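Local coordinates for probable 2-oxoglutarate-dependent dioxygenase At5g05600 (Arabidopsis thaliana, PDB 6LSV), which catalyses the 2-oxoglutarate- and iron-dependent hydroxylation of the plant hormone jasmonate to 12-hydroxyjasmonate, in the signalling pathway that triggers defence responses, at residues 196-201 / 272-277; 269-272 / 278-281; 70-75 / 181-186; 185-190 / 313-318; 225-230 / 334-339. All coordinates share one frame; numbering follows the deposited sequence.

Contact 1: 196-201 / 272-277; sequences EAFGGE and QILSNS
Leu-274 reaches between Ala-197 and Phe-198 with both methyl branches, and this small hydrophobic patch makes up the whole contact. CD1 lies against the ring of Phe-198, 3.5 Å from its CE1, while CD2 comes to 4.1 Å from CB of Ala-197. The leucine crosses the aromatic side chain at a slant. Phe-198 is turned with CG anti to its carbonyl carbon (chi1 -83°), which brings the far end of the ring closer to helix 269-274 than the direction of its CB would suggest. Both partners belong to helix C-termini, each closed by a Schellman motif. At the first, Gly-199 N bonds to Glu-196 O at 3.0 Å; at the second, Asn-276 has positive phi, Ser-277 N bonding to Gln-272 O (2.7 Å) and Asn-276 N to Ile-273 O (3.1 Å). Ile-203 and Pro-303 also pack on the phenylalanine, and Ile-309 of strand 308-309 on the leucine. Away from this buried patch the first segment opens toward solvent through Gly-199 and Gly-200. The carboxylates of Glu-196 and Glu-201 are exposed, the former paired with Lys-193 in a salt bridge.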
# COMPACT_ATOMS: atom_id res chain seq x y z
N GLU A 196 -6.76 3.40 -19.92
CA GLU A 196 -7.71 4.41 -20.36
C GLU A 196 -8.52 4.95 -19.19
O GLU A 196 -8.59 6.17 -18.98
CB GLU A 196 -8.64 3.79 -21.41
CG GLU A 196 -9.11 4.72 -22.51
CD GLU A 196 -10.02 4.00 -23.49
OE1 GLU A 196 -11.25 3.99 -23.27
OE2 GLU A 196 -9.50 3.43 -24.48
N ALA A 197 -9.11 4.05 -18.40
CA ALA A 197 -9.98 4.47 -17.30
C ALA A 197 -9.23 5.28 -16.25
O ALA A 197 -9.83 6.14 -15.60
CB ALA A 197 -10.63 3.24 -16.66
N PHE A 198 -7.94 5.01 -16.07
CA PHE A 198 -7.14 5.73 -15.09
C PHE A 198 -6.77 7.14 -15.53
O PHE A 198 -6.24 7.90 -14.71
CB PHE A 198 -5.86 4.96 -14.79
CG PHE A 198 -6.02 3.86 -13.78
CD1 PHE A 198 -7.08 2.98 -13.85
CD2 PHE A 198 -5.07 3.69 -12.78
CE1 PHE A 198 -7.21 1.96 -12.93
CE2 PHE A 198 -5.20 2.67 -11.86
CZ PHE A 198 -6.27 1.80 -11.93
N GLY A 199 -7.01 7.49 -16.78
CA GLY A 199 -6.59 8.76 -17.34
C GLY A 199 -5.41 8.72 -18.29
O GLY A 199 -4.70 9.73 -18.39
N GLY A 200 -5.17 7.60 -18.97
CA GLY A 200 -4.04 7.49 -19.88
C GLY A 200 -2.69 7.58 -19.20
O GLY A 200 -2.39 6.80 -18.29
N GLU A 201 -1.87 8.54 -19.63
CA GLU A 201 -0.54 8.71 -19.07
C GLU A 201 -0.51 9.64 -17.86
O GLU A 201 0.44 9.57 -17.07
CB GLU A 201 0.42 9.23 -20.14
CG GLU A 201 0.23 10.68 -20.53
CD GLU A 201 1.54 11.36 -20.86
OE1 GLU A 201 2.16 10.99 -21.88
OE2 GLU A 201 1.96 12.26 -20.10
N GLN A 272 -11.20 -2.76 -7.81
CA GLN A 272 -12.39 -3.53 -7.45
C GLN A 272 -13.65 -2.84 -7.97
O GLN A 272 -14.57 -3.51 -8.47
CB GLN A 272 -12.47 -3.71 -5.93
CG GLN A 272 -13.83 -4.25 -5.45
CD GLN A 272 -13.80 -4.83 -4.04
OE1 GLN A 272 -12.76 -5.29 -3.55
NE2 GLN A 272 -14.95 -4.82 -3.38
N ILE A 273 -13.70 -1.51 -7.88
CA ILE A 273 -14.86 -0.77 -8.37
C ILE A 273 -14.93 -0.82 -9.89
O ILE A 273 -16.00 -1.02 -10.47
CB ILE A 273 -14.82 0.68 -7.85
CG1 ILE A 273 -14.88 0.70 -6.32
CG2 ILE A 273 -15.96 1.50 -8.43
CD1 ILE A 273 -14.24 1.93 -5.71
N LEU A 274 -13.78 -0.64 -10.57
CA LEU A 274 -13.78 -0.65 -12.03
C LEU A 274 -14.17 -2.02 -12.57
O LEU A 274 -14.95 -2.11 -13.54
CB LEU A 274 -12.40 -0.23 -12.55
CG LEU A 274 -12.13 1.27 -12.55
CD1 LEU A 274 -10.66 1.56 -12.82
CD2 LEU A 274 -12.99 1.98 -13.58
N SER A 275 -13.67 -3.09 -11.97
CA SER A 275 -14.02 -4.44 -12.39
C SER A 275 -15.41 -4.86 -11.94
O SER A 275 -15.74 -6.04 -12.05
CB SER A 275 -12.98 -5.43 -11.86
OG SER A 275 -13.05 -5.56 -10.45
N ASN A 276 -16.23 -3.92 -11.45
CA ASN A 276 -17.55 -4.22 -10.89
C ASN A 276 -17.48 -5.40 -9.92
O ASN A 276 -18.33 -6.29 -9.94
CB ASN A 276 -18.58 -4.48 -11.99
CG ASN A 276 -20.01 -4.23 -11.53
OD1 ASN A 276 -20.25 -3.47 -10.60
ND2 ASN A 276 -20.97 -4.89 -12.18
N SER A 277 -16.44 -5.41 -9.09
CA SER A 277 -16.15 -6.42 -8.07
C SER A 277 -15.72 -7.76 -8.65
O SER A 277 -15.68 -8.75 -7.90
CB SER A 277 -17.34 -6.64 -7.12
OG SER A 277 -17.22 -5.83 -5.96

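Contact 2: 269-272 / 278-281; sequences DQIQ and TYKS
Ser-281 and Gln-272 are joined by a nearly straight hydrogen bond: Ser-281 N donates to Gln-272 OE1 over 2.8 Å with an N-H...O angle of 176°, approaching in the carbonyl plane of the amide. The glutamine gets there because CG stands anti to the backbone N (chi1 168°) and the chain beyond stays extended. Lys-344 NZ also bonds to OE1, and Tyr-324 OH to NE2. A second polar meeting involves Ser-281 OG, 2.9 Å from Asp-269 OD1 and 3.1 Å from Gln-272 OE1. Asp-269 is held from outside too, by Ser-228 at OD1 and by the hydroxyl of Tyr-332 at OD2. Residues 278-281 thus double back along helix 269-274 on their way to strand 284-286, which brings the iron ligand His-284 into the double-stranded beta-helix (jelly-roll) core of this 2-oxoglutarate dioxygenase. A weaker CA-H...O contact joins Gln-272 CA to Tyr-279 O at 3.3 Å. Apolar packing comes from Ile-271, whose CG2 touches the edge of the Tyr-279 ring in its plane, 3.7 Å from CD2; the hydroxyl at the other end of that ring bonds to Leu-183 O. Separately, Lys-280 CD makes a van der Waals contact with Gln-272 OE1 (3.9 Å).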
# COMPACT_ATOMS: atom_id res chain seq x y z
N ASP A 269 -8.71 -0.64 -4.04
CA ASP A 269 -10.15 -0.39 -4.00
C ASP A 269 -10.66 0.13 -5.34
O ASP A 269 -11.77 -0.22 -5.76
CB ASP A 269 -10.48 0.60 -2.89
CG ASP A 269 -10.66 -0.08 -1.54
OD1 ASP A 269 -10.60 -1.32 -1.47
OD2 ASP A 269 -10.87 0.65 -0.54
N GLN A 270 -9.87 0.95 -6.02
CA GLN A 270 -10.32 1.55 -7.27
C GLN A 270 -10.50 0.50 -8.37
O GLN A 270 -11.42 0.62 -9.19
CB GLN A 270 -9.35 2.64 -7.72
CG GLN A 270 -9.28 3.83 -6.78
CD GLN A 270 -10.66 4.34 -6.40
OE1 GLN A 270 -11.47 4.67 -7.27
NE2 GLN A 270 -10.94 4.40 -5.11
N ILE A 271 -9.65 -0.52 -8.40
CA ILE A 271 -9.80 -1.55 -9.42
C ILE A 271 -10.96 -2.48 -9.09
O ILE A 271 -11.67 -2.93 -10.00
CB ILE A 271 -8.48 -2.31 -9.61
CG1 ILE A 271 -7.44 -1.40 -10.27
CG2 ILE A 271 -8.68 -3.57 -10.44
CD1 ILE A 271 -6.18 -2.10 -10.70
N GLN A 272 -11.20 -2.76 -7.81
CA GLN A 272 -12.39 -3.53 -7.45
C GLN A 272 -13.65 -2.84 -7.97
O GLN A 272 -14.57 -3.51 -8.47
CB GLN A 272 -12.47 -3.71 -5.93
CG GLN A 272 -13.83 -4.25 -5.45
CD GLN A 272 -13.80 -4.83 -4.04
OE1 GLN A 272 -12.76 -5.29 -3.55
NE2 GLN A 272 -14.95 -4.82 -3.38
N THR A 278 -15.40 -7.84 -9.94
CA THR A 278 -14.81 -9.08 -10.45
C THR A 278 -13.42 -9.30 -9.87
O THR A 278 -13.07 -10.42 -9.47
CB THR A 278 -14.75 -9.06 -11.98
OG1 THR A 278 -16.05 -8.75 -12.51
CG2 THR A 278 -14.30 -10.41 -12.51
N TYR A 279 -12.62 -8.24 -9.82
CA TYR A 279 -11.39 -8.25 -9.04
C TYR A 279 -11.69 -7.74 -7.64
O TYR A 279 -12.47 -6.80 -7.46
CB TYR A 279 -10.32 -7.36 -9.69
CG TYR A 279 -9.84 -7.84 -11.04
CD1 TYR A 279 -9.95 -9.17 -11.41
CD2 TYR A 279 -9.26 -6.95 -11.94
CE1 TYR A 279 -9.50 -9.61 -12.64
CE2 TYR A 279 -8.81 -7.38 -13.17
CZ TYR A 279 -8.93 -8.71 -13.52
OH TYR A 279 -8.49 -9.13 -14.75
N LYS A 280 -11.09 -8.38 -6.64
CA LYS A 280 -11.26 -7.99 -5.25
C LYS A 280 -9.99 -7.35 -4.74
O LYS A 280 -8.89 -7.80 -5.06
CB LYS A 280 -11.63 -9.19 -4.38
CG LYS A 280 -12.96 -9.83 -4.76
CD LYS A 280 -14.11 -8.84 -4.61
CE LYS A 280 -15.44 -9.52 -4.87
NZ LYS A 280 -15.42 -10.95 -4.46
N SER A 281 -10.13 -6.29 -3.95
CA SER A 281 -8.97 -5.69 -3.31
C SER A 281 -8.59 -6.51 -2.08
O SER A 281 -9.45 -6.84 -1.26
CB SER A 281 -9.25 -4.23 -2.93
OG SER A 281 -10.31 -4.13 -1.99

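Contact 3: 70-75 / 181-186; sequences EACRGW and RVLSTN
Two helices, 63-74 and 161-186, that pack on the main beta-sheet, meet near their C-terminal ends through Cys-72 and Leu-183, whose CA atoms are 8.3 Å apart. The buried part is one touch between thiol and methyl: Cys-72 SG sits 3.6 Å from Leu-183 CD2. The cysteine points directly at the other helix, whereas the leucine sets out beside the line of contact and only its CD2 branch turns inward. Toward the surface the second meeting is looser and polar. Arg-73 stretches from CG to NE in an extended chain (chi2 168°, chi3 -176°) and brings the edge of its guanidinium level with Asn-186 O, NH2 being 3.5 Å from it; its NE has a weak bond to Ser-69. Asn-186 itself points toward helix 63-74, where its side chain rests on Met-65, Ile-68 and Ser-69. The preceding residue, Thr-185, sends both OG1 and N to Arg-181 O, each at 3.1 Å and from opposite faces of the carbonyl, so the hydroxyl doubles a helical bond. Beneath the pair lies the large sheet: Ile-267 of strand 263-267 packs against both Cys-72 and Leu-183, and Phe-78 of strand 77-81 against the cysteine. Tyr-279, from the loop after helix 269-274, packs on Cys-72 and Asn-186, and the adjoining Lys-280 is joined to Cys-72 by a backbone hydrogen bond.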
# COMPACT_ATOMS: atom_id res chain seq x y z
N GLU A 70 -7.12 -15.83 -11.65
CA GLU A 70 -7.62 -16.55 -10.48
C GLU A 70 -7.20 -15.86 -9.19
O GLU A 70 -7.96 -15.82 -8.22
CB GLU A 70 -7.13 -17.99 -10.50
CG GLU A 70 -8.09 -18.99 -9.85
CD GLU A 70 -9.41 -19.13 -10.60
OE1 GLU A 70 -10.36 -18.39 -10.28
OE2 GLU A 70 -9.49 -19.99 -11.51
N ALA A 71 -5.98 -15.30 -9.16
CA ALA A 71 -5.51 -14.62 -7.96
C ALA A 71 -6.26 -13.31 -7.74
O ALA A 71 -6.67 -13.00 -6.61
CB ALA A 71 -4.00 -14.37 -8.06
N CYS A 72 -6.45 -12.53 -8.80
CA CYS A 72 -7.10 -11.23 -8.67
C CYS A 72 -8.57 -11.35 -8.29
O CYS A 72 -9.12 -10.40 -7.72
CB CYS A 72 -6.97 -10.45 -9.98
SG CYS A 72 -5.27 -10.11 -10.47
N ARG A 73 -9.21 -12.48 -8.58
CA ARG A 73 -10.64 -12.63 -8.31
C ARG A 73 -10.91 -13.20 -6.93
O ARG A 73 -11.88 -12.80 -6.28
CB ARG A 73 -11.28 -13.52 -9.38
CG ARG A 73 -11.29 -12.91 -10.77
CD ARG A 73 -11.67 -13.95 -11.81
NE ARG A 73 -11.59 -13.43 -13.17
CZ ARG A 73 -12.62 -13.36 -14.01
NH1 ARG A 73 -13.82 -13.78 -13.63
NH2 ARG A 73 -12.45 -12.86 -15.23
N GLY A 74 -10.08 -14.13 -6.46
CA GLY A 74 -10.33 -14.79 -5.18
C GLY A 74 -9.45 -14.30 -4.05
O GLY A 74 -9.87 -14.32 -2.89
N TRP A 75 -8.24 -13.87 -4.37
CA TRP A 75 -7.29 -13.40 -3.36
C TRP A 75 -6.98 -11.92 -3.47
O TRP A 75 -6.71 -11.29 -2.45
CB TRP A 75 -5.98 -14.19 -3.45
CG TRP A 75 -6.19 -15.65 -3.29
CD1 TRP A 75 -6.59 -16.53 -4.26
CD2 TRP A 75 -6.03 -16.41 -2.09
NE1 TRP A 75 -6.68 -17.79 -3.73
CE2 TRP A 75 -6.35 -17.75 -2.41
CE3 TRP A 75 -5.66 -16.09 -0.78
CZ2 TRP A 75 -6.29 -18.77 -1.46
CZ3 TRP A 75 -5.60 -17.11 0.15
CH2 TRP A 75 -5.92 -18.43 -0.19
N ARG A 181 -2.04 -3.91 -18.34
CA ARG A 181 -2.44 -4.57 -19.58
C ARG A 181 -2.87 -6.01 -19.33
O ARG A 181 -3.79 -6.51 -19.99
CB ARG A 181 -1.31 -4.50 -20.60
CG ARG A 181 -0.90 -3.09 -20.98
CD ARG A 181 -0.30 -3.03 -22.37
NE ARG A 181 0.86 -3.90 -22.51
CZ ARG A 181 2.11 -3.52 -22.26
NH1 ARG A 181 2.36 -2.27 -21.86
NH2 ARG A 181 3.11 -4.37 -22.41
N VAL A 182 -2.22 -6.69 -18.39
CA VAL A 182 -2.64 -8.05 -18.06
C VAL A 182 -3.96 -8.03 -17.30
O VAL A 182 -4.85 -8.86 -17.56
CB VAL A 182 -1.53 -8.76 -17.26
CG1 VAL A 182 -2.01 -10.14 -16.79
CG2 VAL A 182 -0.27 -8.89 -18.10
N LEU A 183 -4.13 -7.08 -16.38
CA LEU A 183 -5.38 -6.98 -15.63
C LEU A 183 -6.56 -6.72 -16.56
O LEU A 183 -7.63 -7.32 -16.41
CB LEU A 183 -5.28 -5.87 -14.58
CG LEU A 183 -4.30 -6.11 -13.42
CD1 LEU A 183 -4.37 -4.96 -12.43
CD2 LEU A 183 -4.59 -7.43 -12.74
N SER A 184 -6.37 -5.82 -17.54
CA SER A 184 -7.43 -5.52 -18.50
C SER A 184 -7.77 -6.74 -19.35
O SER A 184 -8.94 -7.11 -19.50
CB SER A 184 -7.00 -4.38 -19.43
OG SER A 184 -6.76 -3.18 -18.72
N THR A 185 -6.74 -7.36 -19.95
CA THR A 185 -6.96 -8.49 -20.84
C THR A 185 -7.68 -9.62 -20.12
O THR A 185 -8.60 -10.24 -20.68
CB THR A 185 -5.62 -8.95 -21.39
OG1 THR A 185 -5.14 -7.99 -22.34
CG2 THR A 185 -5.74 -10.30 -22.06
N ASN A 186 -7.29 -9.90 -18.88
CA ASN A 186 -7.91 -10.99 -18.14
C ASN A 186 -9.40 -10.77 -17.93
O ASN A 186 -10.12 -11.73 -17.64
CB ASN A 186 -7.20 -11.18 -16.79
CG ASN A 186 -6.06 -12.17 -16.87
OD1 ASN A 186 -6.22 -13.28 -17.39
ND2 ASN A 186 -4.89 -11.78 -16.37

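Contact 4: 185-190 / 313-318; sequences TNLGLK and QELVST
Leu-187 and Leu-189, which flank Gly-188 in sequence, both touch Leu-315; the glycine is the C-prime residue of the Schellman motif that ends helix 161-186. With positive phi, it lets the chain turn sharply: Gly-188 N bonds to Thr-185 O at 2.7 Å and Leu-189 N to Ser-184 O. The partner segment begins with a short 3-10 turn, 313-315, in the excursion between strands 308-309 and 327-328, so the contact joins a helix end to a surface loop. Across it the interaction is apolar. Leu-315 divides its methyls between the two leucines, CD1 meeting Leu-187 CD1 at 4.1 Å and CD2 meeting Leu-189 CD2 at 3.9 Å, and in each case the side chains cross at about a right angle. Phe-194 of helix 193-197 lies against both Leu-187 and Leu-189, enlarging the apolar patch. Charged groups lie nearby without meeting: Lys-190 NZ and Glu-314 OE2 are 7.0 Å apart, and each makes weak, long ion pairs elsewhere, the lysine with Glu-196 and Asp-192, the glutamate with Lys-193. To the contact itself Glu-314 contributes its aliphatic base, CB lying 3.6 Å from Leu-189 CD2.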
# COMPACT_ATOMS: atom_id res chain seq x y z
N THR A 185 -6.74 -7.36 -19.95
CA THR A 185 -6.96 -8.49 -20.84
C THR A 185 -7.68 -9.62 -20.12
O THR A 185 -8.60 -10.24 -20.68
CB THR A 185 -5.62 -8.95 -21.39
OG1 THR A 185 -5.14 -7.99 -22.34
CG2 THR A 185 -5.74 -10.30 -22.06
N ASN A 186 -7.29 -9.90 -18.88
CA ASN A 186 -7.91 -10.99 -18.14
C ASN A 186 -9.40 -10.77 -17.93
O ASN A 186 -10.12 -11.73 -17.64
CB ASN A 186 -7.20 -11.18 -16.79
CG ASN A 186 -6.06 -12.17 -16.87
OD1 ASN A 186 -6.22 -13.28 -17.39
ND2 ASN A 186 -4.89 -11.78 -16.37
N LEU A 187 -9.89 -9.54 -18.06
CA LEU A 187 -11.32 -9.27 -18.02
C LEU A 187 -11.95 -9.27 -19.40
O LEU A 187 -13.10 -8.84 -19.54
CB LEU A 187 -11.58 -7.93 -17.32
CG LEU A 187 -11.31 -7.85 -15.82
CD1 LEU A 187 -11.59 -6.46 -15.26
CD2 LEU A 187 -12.11 -8.91 -15.07
N GLY A 188 -11.23 -9.73 -20.42
CA GLY A 188 -11.76 -9.73 -21.77
C GLY A 188 -11.90 -8.36 -22.38
O GLY A 188 -12.71 -8.18 -23.30
N LEU A 189 -11.14 -7.38 -21.90
CA LEU A 189 -11.20 -6.02 -22.41
C LEU A 189 -10.01 -5.73 -23.31
O LEU A 189 -9.02 -6.47 -23.32
CB LEU A 189 -11.22 -5.01 -21.25
CG LEU A 189 -12.19 -5.23 -20.10
CD1 LEU A 189 -11.74 -4.44 -18.88
CD2 LEU A 189 -13.60 -4.85 -20.49
N LYS A 190 -10.11 -4.64 -24.07
CA LYS A 190 -8.96 -4.10 -24.77
C LYS A 190 -7.80 -3.97 -23.79
O LYS A 190 -7.97 -3.50 -22.67
CB LYS A 190 -9.29 -2.73 -25.36
CG LYS A 190 -10.28 -2.76 -26.51
CD LYS A 190 -10.77 -1.36 -26.86
CE LYS A 190 -9.62 -0.46 -27.27
NZ LYS A 190 -9.60 0.79 -26.48
N GLN A 313 -18.38 0.19 -18.05
CA GLN A 313 -19.65 -0.11 -18.71
C GLN A 313 -19.58 -1.43 -19.47
O GLN A 313 -20.61 -2.09 -19.64
CB GLN A 313 -20.03 1.03 -19.65
CG GLN A 313 -18.97 1.37 -20.68
CD GLN A 313 -19.26 2.68 -21.38
OE1 GLN A 313 -20.09 3.46 -20.93
NE2 GLN A 313 -18.57 2.92 -22.49
N GLU A 314 -18.39 -1.84 -19.91
CA GLU A 314 -18.24 -3.09 -20.64
C GLU A 314 -18.66 -4.29 -19.81
O GLU A 314 -19.09 -5.31 -20.36
CB GLU A 314 -16.79 -3.26 -21.11
CG GLU A 314 -16.40 -2.43 -22.32
CD GLU A 314 -15.98 -1.02 -21.96
OE1 GLU A 314 -16.15 -0.62 -20.78
OE2 GLU A 314 -15.47 -0.30 -22.85
N LEU A 315 -18.53 -4.20 -18.48
CA LEU A 315 -18.77 -5.34 -17.60
C LEU A 315 -20.16 -5.31 -16.98
O LEU A 315 -20.44 -6.12 -16.09
CB LEU A 315 -17.71 -5.39 -16.51
CG LEU A 315 -16.27 -5.21 -16.99
CD1 LEU A 315 -15.37 -4.90 -15.80
CD2 LEU A 315 -15.78 -6.44 -17.74
N VAL A 316 -21.02 -4.40 -17.41
CA VAL A 316 -22.36 -4.27 -16.85
C VAL A 316 -23.35 -4.98 -17.76
O VAL A 316 -23.43 -4.69 -18.96
CB VAL A 316 -22.74 -2.79 -16.67
CG1 VAL A 316 -24.25 -2.65 -16.50
CG2 VAL A 316 -22.02 -2.22 -15.46
N SER A 317 -24.09 -5.93 -17.19
CA SER A 317 -25.29 -6.50 -17.78
C SER A 317 -26.46 -6.15 -16.86
O SER A 317 -26.29 -5.53 -15.81
CB SER A 317 -25.14 -8.01 -17.97
OG SER A 317 -23.81 -8.35 -18.33
N THR A 318 -27.67 -6.54 -17.27
CA THR A 318 -28.82 -6.30 -16.40
C THR A 318 -28.91 -7.33 -15.29
O THR A 318 -29.65 -7.11 -14.32
CB THR A 318 -30.12 -6.28 -17.20
OG1 THR A 318 -31.23 -6.17 -16.30
CG2 THR A 318 -30.27 -7.55 -18.02

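Contact 5: 225-230 / 334-339; sequences SPHSDP and LFIRTQ. With FE (Fe (III) ion), chain E; JAA ({(1R,2R)-3-oxo-2-[(2Z)-pent-2-en-1-yl]cyclopentyl}acetic acid), chain D.
Ile-336 approaches His-227 and Pro-230 only loosely, and much of what joins the two segments is the substrate between them. Ile-336 CD1 stands 4.4 Å from CD2 of the histidine, oblique to its ring, and CG2 is 4.2 Å from Pro-230 CG; no hydrogen bond crosses directly. CG1 lies anti to the backbone N (chi1 -150°), which directs CD1 to the histidine and CG2 to the proline. Jasmonate bridges the rest. Its pentenyl tail runs past Pro-230 and Ile-336 toward the metal, where the terminal carbon C15, the position hydroxylated in the reaction, lies 3.3 Å from His-227 NE2. At the opposite end the carboxylate oxygen O03 meets the edge of the Arg-337 guanidinium in plane: NE donates at 2.6 Å with an angle of 162°, and NH2 adds a weak bond. Arg-333 and Arg-208 also bond to jasmonate, so three arginines take part in holding it. The histidine is steadied from behind, because ND1 donates to Ser-225 O at 3.2 Å, leaving NE2 for the iron at 2.4 Å. Asp-229 binds the same ion through OD1, while its OD2 is held by Thr-234. His-284, packed edge-to-face with His-227, supplies the third protein ligand, and 2-oxoglutarate touches both His-227 and Asp-229. This is the HxD...H facial triad of the iron- and 2-oxoglutarate-dependent dioxygenases, with helix 334-339 supplying Arg-337 to the jasmonate pocket.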
# COMPACT_ATOMS: atom_id res chain seq x y z
N SER A 225 -2.94 -1.73 11.00
CA SER A 225 -4.24 -2.37 11.18
C SER A 225 -4.86 -2.76 9.84
O SER A 225 -4.44 -2.27 8.79
CB SER A 225 -5.17 -1.43 11.95
OG SER A 225 -4.73 -1.27 13.29
N PRO A 226 -5.85 -3.66 9.85
CA PRO A 226 -6.43 -4.14 8.59
C PRO A 226 -6.93 -3.01 7.71
O PRO A 226 -7.46 -2.00 8.18
CB PRO A 226 -7.59 -5.03 9.05
CG PRO A 226 -7.18 -5.51 10.38
CD PRO A 226 -6.43 -4.37 11.01
N HIS A 227 -6.77 -3.20 6.40
CA HIS A 227 -7.24 -2.26 5.39
C HIS A 227 -7.01 -2.85 4.01
O HIS A 227 -6.16 -3.74 3.83
CB HIS A 227 -6.53 -0.91 5.49
CG HIS A 227 -5.11 -0.95 5.00
ND1 HIS A 227 -4.13 -1.68 5.64
CD2 HIS A 227 -4.52 -0.38 3.93
CE1 HIS A 227 -2.99 -1.54 4.98
NE2 HIS A 227 -3.20 -0.76 3.94
N SER A 228 -7.76 -2.36 3.05
CA SER A 228 -7.41 -2.48 1.64
C SER A 228 -6.92 -1.12 1.15
O SER A 228 -7.31 -0.07 1.68
CB SER A 228 -8.59 -2.95 0.79
OG SER A 228 -9.72 -2.10 0.94
N ASP A 229 -6.04 -1.14 0.16
CA ASP A 229 -5.48 0.11 -0.35
C ASP A 229 -6.55 0.87 -1.13
O ASP A 229 -7.24 0.28 -1.97
CB ASP A 229 -4.28 -0.18 -1.24
CG ASP A 229 -3.12 -0.76 -0.46
OD1 ASP A 229 -2.95 -0.37 0.72
OD2 ASP A 229 -2.39 -1.61 -1.01
N PRO A 230 -6.72 2.17 -0.88
CA PRO A 230 -7.81 2.91 -1.53
C PRO A 230 -7.62 3.08 -3.03
O PRO A 230 -8.62 3.20 -3.75
CB PRO A 230 -7.80 4.26 -0.81
CG PRO A 230 -6.42 4.40 -0.26
CD PRO A 230 -5.96 3.01 0.07
N LEU A 334 -10.30 10.42 1.01
CA LEU A 334 -10.51 11.11 2.29
C LEU A 334 -11.05 10.18 3.37
O LEU A 334 -10.90 10.49 4.56
CB LEU A 334 -11.45 12.30 2.10
CG LEU A 334 -10.80 13.46 1.36
CD1 LEU A 334 -11.81 14.53 0.99
CD2 LEU A 334 -9.67 14.04 2.20
N PHE A 335 -11.65 9.05 3.00
CA PHE A 335 -12.16 8.11 3.99
C PHE A 335 -11.03 7.58 4.88
O PHE A 335 -11.10 7.66 6.11
CB PHE A 335 -12.89 6.95 3.31
CG PHE A 335 -14.20 7.35 2.68
CD1 PHE A 335 -15.09 8.17 3.37
CD2 PHE A 335 -14.54 6.92 1.41
CE1 PHE A 335 -16.29 8.54 2.80
CE2 PHE A 335 -15.74 7.28 0.83
CZ PHE A 335 -16.62 8.10 1.53
N ILE A 336 -9.97 7.04 4.26
CA ILE A 336 -8.85 6.56 5.06
C ILE A 336 -8.03 7.72 5.61
O ILE A 336 -7.35 7.58 6.64
CB ILE A 336 -7.98 5.58 4.24
CG1 ILE A 336 -7.32 4.56 5.17
CG2 ILE A 336 -6.92 6.34 3.44
CD1 ILE A 336 -6.43 3.56 4.45
N ARG A 337 -8.07 8.88 4.96
CA ARG A 337 -7.34 10.03 5.49
C ARG A 337 -7.99 10.56 6.76
O ARG A 337 -7.29 11.08 7.63
CB ARG A 337 -7.25 11.13 4.43
CG ARG A 337 -6.09 10.96 3.48
CD ARG A 337 -6.29 11.75 2.20
NE ARG A 337 -5.19 11.56 1.27
CZ ARG A 337 -4.37 12.53 0.88
NH1 ARG A 337 -4.53 13.77 1.33
NH2 ARG A 337 -3.39 12.26 0.03
N THR A 338 -9.31 10.42 6.88
CA THR A 338 -10.02 10.89 8.07
C THR A 338 -10.16 9.82 9.14
O THR A 338 -10.09 10.14 10.33
CB THR A 338 -11.41 11.40 7.68
OG1 THR A 338 -11.33 12.13 6.44
CG2 THR A 338 -11.97 12.32 8.76
N GLN A 339 -10.34 8.55 8.75
CA GLN A 339 -10.58 7.47 9.70
C GLN A 339 -9.39 6.55 9.91
O GLN A 339 -9.39 5.80 10.89
CB GLN A 339 -11.77 6.61 9.23
CG GLN A 339 -13.09 7.33 9.18
CD GLN A 339 -14.24 6.38 8.89
OE1 GLN A 339 -14.06 5.36 8.22
NE2 GLN A 339 -15.42 6.71 9.40
FE FE E . -1.40 -1.21 2.42
O01 JAA D . -0.36 7.10 4.00
O02 JAA D . -3.50 8.21 -1.42
O03 JAA D . -4.72 9.44 -0.11
C04 JAA D . -2.45 7.68 1.41
C05 JAA D . -2.16 6.77 2.74
C06 JAA D . -2.34 9.14 1.94
C07 JAA D . -1.70 9.06 3.16
C08 JAA D . -1.28 7.49 3.38
C09 JAA D . -1.56 5.35 2.35
C10 JAA D . -3.75 7.44 0.87
C11 JAA D . -2.70 4.35 2.10
C12 JAA D . -4.00 8.42 -0.28
C13 JAA D . -2.70 3.16 2.66
C14 JAA D . -1.58 2.71 3.59
C15 JAA D . -2.18 2.19 4.90

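Contacts 1 and 2 are buried and share helix 269-274, but the first is purely hydrophobic, whereas the second mixes buried hydrogen bonds with packing; Phe-198 and Ile-271 touch where they adjoin. Contacts 3 and 4 both use the end of helix 161-186, one partly buried against the sheet, the other at the surface and about 26 Å from the chain's centre. Tyr-279 of contact 2 reaches residues of both. Contact 5, the most central of the five, lies in the active site, where metal and substrate do much of the joining. Asp-269 connects it to contact 2 through Ser-228 and the backbone of Asp-229, while contact 4 lies about 28 Å away, centre to centre.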